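Lectin 2 (Agrocybe aegerita, PDB 4TQJ) binds sugars as a fungal lectin, specifically recognising N-acetylglucosamine at the non-reducing end of glycans. Local coordinates at residues A[157-160]-A[166-169]; A[174-179]-A[185-190]. The protein carries 1 engineered substitution. All coordinates share one frame; numbering follows the deposited sequence.

Contact 1. Residues A[157-160]-A[166-169]; sequences LKDF and GWRL
Phe160 meets Trp167 twice, once with its backbone and once with its ring, and both meetings fall on the indole. In the first, a CH-pi contact, Phe160 CA sits over the face of the five-membered ring, 3.5 Å from its centroid and 3.3 Å from Trp167 CD1. The backbone of Phe160 is in the left-handed region here. A broad indole suits this place because its five-membered ring takes the backbone while its six-membered ring reaches the neighbouring phenyl.

That second meeting is apolar. Both side chains take the same first torsion, CG anti to the carbonyl carbon, and run alongside each other in the same direction. Phe160 CD1 sits above the indole plane, offset to its rim, 3.5 Å from Trp167 CZ2. The ring planes are inclined by 47°, an oblique pairing. Both residues are buried, with Phe196 of strand 195-198 touching the two rings.

No hydrogen bond crosses between the segments; the polar groups bond within them and to the loop. Asp159 OD1 accepts the backbone N-H of Phe160 at 2.8 Å, on its anti side but well out of the carboxylate plane, and comes within 3.6 Å of Trp167 NE1. Arg168 NH1 donates to Trp167 O, approaching from above the carbonyl plane, and also to Tyr162 O.

The whole belongs to the long connection between strands 154-157 and 173-177, which leads from one blade of a beta-propeller to the next.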
loop_
_atom_site.group_PDB
_atom_site.type_symbol
_atom_site.label_atom_id
_atom_site.label_comp_id
_atom_site.label_asym_id
_atom_site.label_seq_id
_atom_site.Cartn_x
_atom_site.Cartn_y
_atom_site.Cartn_z
ATOM N N LEU A 157 -32.824 -11.941 -6.894
ATOM C CA LEU A 157 -32.895 -13.194 -7.631
ATOM C C LEU A 157 -33.493 -14.278 -6.737
ATOM O O LEU A 157 -32.984 -14.528 -5.642
ATOM C CB LEU A 157 -31.503 -13.614 -8.102
ATOM C CG LEU A 157 -31.446 -14.836 -9.027
ATOM C CD1 LEU A 157 -32.089 -14.504 -10.371
ATOM C CD2 LEU A 157 -30.015 -15.312 -9.230
ATOM N N LYS A 158 -34.571 -14.914 -7.197
ATOM C CA LYS A 158 -35.245 -15.940 -6.409
ATOM C C LYS A 158 -34.699 -17.339 -6.690
ATOM O O LYS A 158 -35.393 -18.200 -7.236
ATOM C CB LYS A 158 -36.757 -15.893 -6.642
ATOM C CG LYS A 158 -37.410 -14.566 -6.227
ATOM C CD LYS A 158 -38.937 -14.682 -6.185
ATOM C CE LYS A 158 -39.591 -13.386 -5.724
ATOM N NZ LYS A 158 -41.088 -13.471 -5.743
ATOM N N ASP A 159 -33.452 -17.556 -6.284
ATOM C CA ASP A 159 -32.755 -18.796 -6.548
ATOM C C ASP A 159 -31.492 -18.792 -5.700
ATOM O O ASP A 159 -31.111 -17.750 -5.169
ATOM C CB ASP A 159 -32.382 -18.881 -8.017
ATOM C CG ASP A 159 -32.291 -20.313 -8.515
ATOM O OD1 ASP A 159 -32.184 -21.255 -7.683
ATOM O OD2 ASP A 159 -32.315 -20.489 -9.751
ATOM N N PHE A 160 -30.846 -19.946 -5.575
ATOM C CA PHE A 160 -29.629 -20.073 -4.764
ATOM C C PHE A 160 -29.861 -19.827 -3.265
ATOM O O PHE A 160 -28.927 -19.498 -2.547
ATOM C CB PHE A 160 -28.535 -19.121 -5.271
ATOM C CG PHE A 160 -28.168 -19.334 -6.708
ATOM C CD1 PHE A 160 -27.457 -20.466 -7.099
ATOM C CD2 PHE A 160 -28.524 -18.405 -7.669
ATOM C CE1 PHE A 160 -27.125 -20.670 -8.426
ATOM C CE2 PHE A 160 -28.201 -18.606 -9.004
ATOM C CZ PHE A 160 -27.499 -19.739 -9.381
ATOM N N GLY A 166 -33.735 -25.087 -2.108
ATOM C CA GLY A 166 -33.094 -26.182 -1.410
ATOM C C GLY A 166 -31.584 -26.160 -1.401
ATOM O O GLY A 166 -30.961 -27.213 -1.333
ATOM N N TRP A 167 -30.986 -24.973 -1.470
ATOM C CA TRP A 167 -29.531 -24.891 -1.369
ATOM C C TRP A 167 -29.058 -25.166 0.066
ATOM O O TRP A 167 -29.626 -24.649 1.039
ATOM C CB TRP A 167 -29.008 -23.567 -1.948
ATOM C CG TRP A 167 -29.207 -23.526 -3.437
ATOM C CD1 TRP A 167 -30.375 -23.252 -4.099
ATOM C CD2 TRP A 167 -28.228 -23.801 -4.450
ATOM N NE1 TRP A 167 -30.177 -23.330 -5.457
ATOM C CE2 TRP A 167 -28.871 -23.663 -5.701
ATOM C CE3 TRP A 167 -26.871 -24.135 -4.423
ATOM C CZ2 TRP A 167 -28.203 -23.855 -6.917
ATOM C CZ3 TRP A 167 -26.206 -24.322 -5.631
ATOM C CH2 TRP A 167 -26.876 -24.185 -6.860
ATOM N N ARG A 168 -28.041 -26.017 0.179
ATOM C CA ARG A 168 -27.533 -26.477 1.465
ATOM C C ARG A 168 -26.012 -26.407 1.534
ATOM O O ARG A 168 -25.309 -26.827 0.609
ATOM C CB ARG A 168 -27.955 -27.930 1.719
ATOM C CG ARG A 168 -29.461 -28.159 1.765
ATOM C CD ARG A 168 -30.076 -27.598 3.053
ATOM N NE ARG A 168 -31.510 -27.866 3.144
ATOM C CZ ARG A 168 -32.448 -27.060 2.655
ATOM N NH1 ARG A 168 -32.111 -25.934 2.043
ATOM N NH2 ARG A 168 -33.728 -27.378 2.785
ATOM N N LEU A 169 -25.512 -25.913 2.660
ATOM C CA LEU A 169 -24.085 -25.841 2.890
ATOM C C LEU A 169 -23.423 -27.208 2.967
ATOM O O LEU A 169 -22.237 -27.324 2.685
ATOM C CB LEU A 169 -23.793 -25.023 4.140
ATOM C CG LEU A 169 -24.163 -23.564 3.904
ATOM C CD1 LEU A 169 -24.378 -22.851 5.224
ATOM C CD2 LEU A 169 -23.088 -22.891 3.056
#

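Contact 2. Residues A[174-179]-A[185-190]; sequences RFLADV and LDIVGF
Asp186 and Val179 are joined by a side-chain-to-backbone bond at the turn end of a beta hairpin, where strand 173-177 gives way to the connection. Asp186 CB lies 3.2 Å from Ala177 O, the carbonyl that accepts the backbone N-H of Asp186 itself, and Asp186 CG is 3.6 Å from the same oxygen. With chi1 at -47°, CG stands anti to the carbonyl carbon, which places the carboxylate beside the backbone of Val179. There OD2 takes the N-H of Val179 at 2.8 Å, nearly along its C-O axis, and also that of Thr180, while OD1 accepts from Asn200 N. A short acidic side chain suits this place, since its two oxygens can gather several backbone N-H groups. Asp178 OD1 comes within 3.3 Å of Asp186 OD2, which might raise the pKa of one acid, but Asp178 is itself gripped by the turn through Gly181 and Gly183.

Behind this the strands pair antiparallel: Phe175 with Val188 and Ala177 with Asp186 are hydrogen-bonded pairs, and Phe175 N to Val188 O is almost straight at 174°. Leu176 CD2 packs on Ile187 CG1 at 3.8 Å. From the opposite face, Val188 CG2 reaches Val179 CG1 at 3.8 Å, beyond the strand end, and the ring of Phe175 touches that of Phe190 obliquely.

Strands 4-5 and 195-198 flank the hairpin in its sheet; strand 117-121 covers the face of Leu176, and strand 230-233 that of Phe175, Ala177 and Val188.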
loop_
_atom_site.group_PDB
_atom_site.type_symbol
_atom_site.label_atom_id
_atom_site.label_comp_id
_atom_site.label_asym_id
_atom_site.label_seq_id
_atom_site.Cartn_x
_atom_site.Cartn_y
_atom_site.Cartn_z
ATOM N N ARG A 174 -21.683 -22.051 -3.472
ATOM C CA ARG A 174 -22.116 -20.835 -4.134
ATOM C C ARG A 174 -21.006 -19.801 -4.089
ATOM O O ARG A 174 -20.608 -19.364 -3.019
ATOM C CB ARG A 174 -23.410 -20.306 -3.503
ATOM C CG ARG A 174 -24.665 -21.096 -3.948
ATOM C CD ARG A 174 -25.826 -20.910 -2.970
ATOM N NE ARG A 174 -25.522 -21.541 -1.688
ATOM C CZ ARG A 174 -26.300 -21.494 -0.610
ATOM N NH1 ARG A 174 -27.451 -20.835 -0.630
ATOM N NH2 ARG A 174 -25.913 -22.099 0.502
ATOM N N PHE A 175 -20.516 -19.429 -5.269
ATOM C CA PHE A 175 -19.374 -18.530 -5.397
ATOM C C PHE A 175 -19.752 -17.337 -6.274
ATOM O O PHE A 175 -20.785 -17.341 -6.932
ATOM C CB PHE A 175 -18.185 -19.241 -6.063
ATOM C CG PHE A 175 -17.696 -20.480 -5.351
ATOM C CD1 PHE A 175 -16.995 -21.451 -6.066
ATOM C CD2 PHE A 175 -17.877 -20.662 -3.991
ATOM C CE1 PHE A 175 -16.510 -22.588 -5.447
ATOM C CE2 PHE A 175 -17.390 -21.800 -3.362
ATOM C CZ PHE A 175 -16.702 -22.762 -4.097
ATOM N N LEU A 176 -18.893 -16.328 -6.303
ATOM C CA LEU A 176 -19.064 -15.200 -7.203
ATOM C C LEU A 176 -17.794 -15.105 -8.032
ATOM O O LEU A 176 -16.706 -15.164 -7.494
ATOM C CB LEU A 176 -19.279 -13.909 -6.424
ATOM C CG LEU A 176 -20.479 -13.829 -5.472
ATOM C CD1 LEU A 176 -20.383 -12.558 -4.605
ATOM C CD2 LEU A 176 -21.794 -13.895 -6.244
ATOM N N ALA A 177 -17.939 -15.003 -9.346
ATOM C CA ALA A 177 -16.794 -14.921 -10.238
ATOM C C ALA A 177 -17.259 -14.410 -11.583
ATOM O O ALA A 177 -18.401 -14.608 -11.959
ATOM C CB ALA A 177 -16.142 -16.292 -10.395
ATOM N N ASP A 178 -16.369 -13.762 -12.318
ATOM C CA ASP A 178 -16.707 -13.370 -13.673
ATOM C C ASP A 178 -16.471 -14.545 -14.606
ATOM O O ASP A 178 -15.323 -14.875 -14.915
ATOM C CB ASP A 178 -15.870 -12.174 -14.126
ATOM C CG ASP A 178 -16.314 -11.646 -15.473
ATOM O OD1 ASP A 178 -17.360 -12.110 -15.968
ATOM O OD2 ASP A 178 -15.622 -10.778 -16.032
ATOM N N VAL A 179 -17.559 -15.188 -15.027
ATOM C CA VAL A 179 -17.478 -16.276 -15.996
ATOM C C VAL A 179 -17.985 -15.825 -17.370
ATOM O O VAL A 179 -17.619 -16.410 -18.387
ATOM C CB VAL A 179 -18.277 -17.514 -15.542
ATOM C CG1 VAL A 179 -17.762 -18.034 -14.209
ATOM C CG2 VAL A 179 -19.754 -17.186 -15.426
ATOM N N LEU A 185 -18.941 -9.564 -11.521
ATOM C CA LEU A 185 -19.020 -10.843 -10.815
ATOM C C LEU A 185 -20.353 -11.558 -11.021
ATOM O O LEU A 185 -21.403 -11.023 -10.685
ATOM C CB LEU A 185 -18.795 -10.630 -9.326
ATOM C CG LEU A 185 -17.385 -10.211 -8.918
ATOM C CD1 LEU A 185 -17.347 -9.897 -7.436
ATOM C CD2 LEU A 185 -16.385 -11.293 -9.266
ATOM N N ASP A 186 -20.306 -12.780 -11.542
ATOM C CA ASP A 186 -21.521 -13.573 -11.715
ATOM C C ASP A 186 -21.717 -14.523 -10.543
ATOM O O ASP A 186 -20.826 -14.663 -9.710
ATOM C CB ASP A 186 -21.442 -14.359 -13.017
ATOM C CG ASP A 186 -20.987 -13.494 -14.167
ATOM O OD1 ASP A 186 -21.636 -12.447 -14.389
ATOM O OD2 ASP A 186 -19.972 -13.836 -14.811
ATOM N N ILE A 187 -22.891 -15.148 -10.475
ATOM C CA ILE A 187 -23.160 -16.165 -9.470
ATOM C C ILE A 187 -22.869 -17.546 -10.063
ATOM O O ILE A 187 -23.367 -17.899 -11.131
ATOM C CB ILE A 187 -24.626 -16.122 -8.984
ATOM C CG1 ILE A 187 -24.900 -14.827 -8.203
ATOM C CG2 ILE A 187 -24.940 -17.363 -8.137
ATOM C CD1 ILE A 187 -26.377 -14.594 -7.846
ATOM N N VAL A 188 -22.029 -18.305 -9.380
ATOM C CA VAL A 188 -21.715 -19.660 -9.791
ATOM C C VAL A 188 -22.163 -20.610 -8.696
ATOM O O VAL A 188 -21.621 -20.575 -7.594
ATOM C CB VAL A 188 -20.211 -19.846 -9.991
ATOM C CG1 VAL A 188 -19.923 -21.283 -10.382
ATOM C CG2 VAL A 188 -19.687 -18.864 -11.043
ATOM N N GLY A 189 -23.133 -21.467 -9.000
ATOM C CA GLY A 189 -23.653 -22.395 -8.012
ATOM C C GLY A 189 -23.521 -23.861 -8.397
ATOM O O GLY A 189 -23.964 -24.268 -9.468
ATOM N N PHE A 190 -22.906 -24.651 -7.517
ATOM C CA PHE A 190 -22.776 -26.089 -7.732
ATOM C C PHE A 190 -23.953 -26.750 -7.034
ATOM O O PHE A 190 -23.931 -26.932 -5.825
ATOM C CB PHE A 190 -21.458 -26.614 -7.147
ATOM C CG PHE A 190 -20.228 -26.070 -7.823
ATOM C CD1 PHE A 190 -19.419 -26.905 -8.598
ATOM C CD2 PHE A 190 -19.876 -24.732 -7.686
ATOM C CE1 PHE A 190 -18.295 -26.414 -9.213
ATOM C CE2 PHE A 190 -18.741 -24.221 -8.309
ATOM C CZ PHE A 190 -17.951 -25.060 -9.079
#

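How the contacts relate
Contact 1 closes before contact 2 opens, and their centres lie about 13 Å apart. Arg174 provides a polar tie: its NH1 lies 2.8 Å from Phe160 O, a probable hydrogen bond, and 3.4 Å from Trp167 CB. A long, charged side chain suits this role, able to leave the strand and reach a backbone carbonyl in the loop. Apolar packing adds to it, with Phe160 CE2 3.6 Å from Ile187 CG2. Through these touches the connection from strand 154-157 folds onto the very hairpin it leads into. Phe160 and Trp167 thus both touch the hairpin of contact 2, with Trp167 CZ3 3.5 Å from Phe190 O.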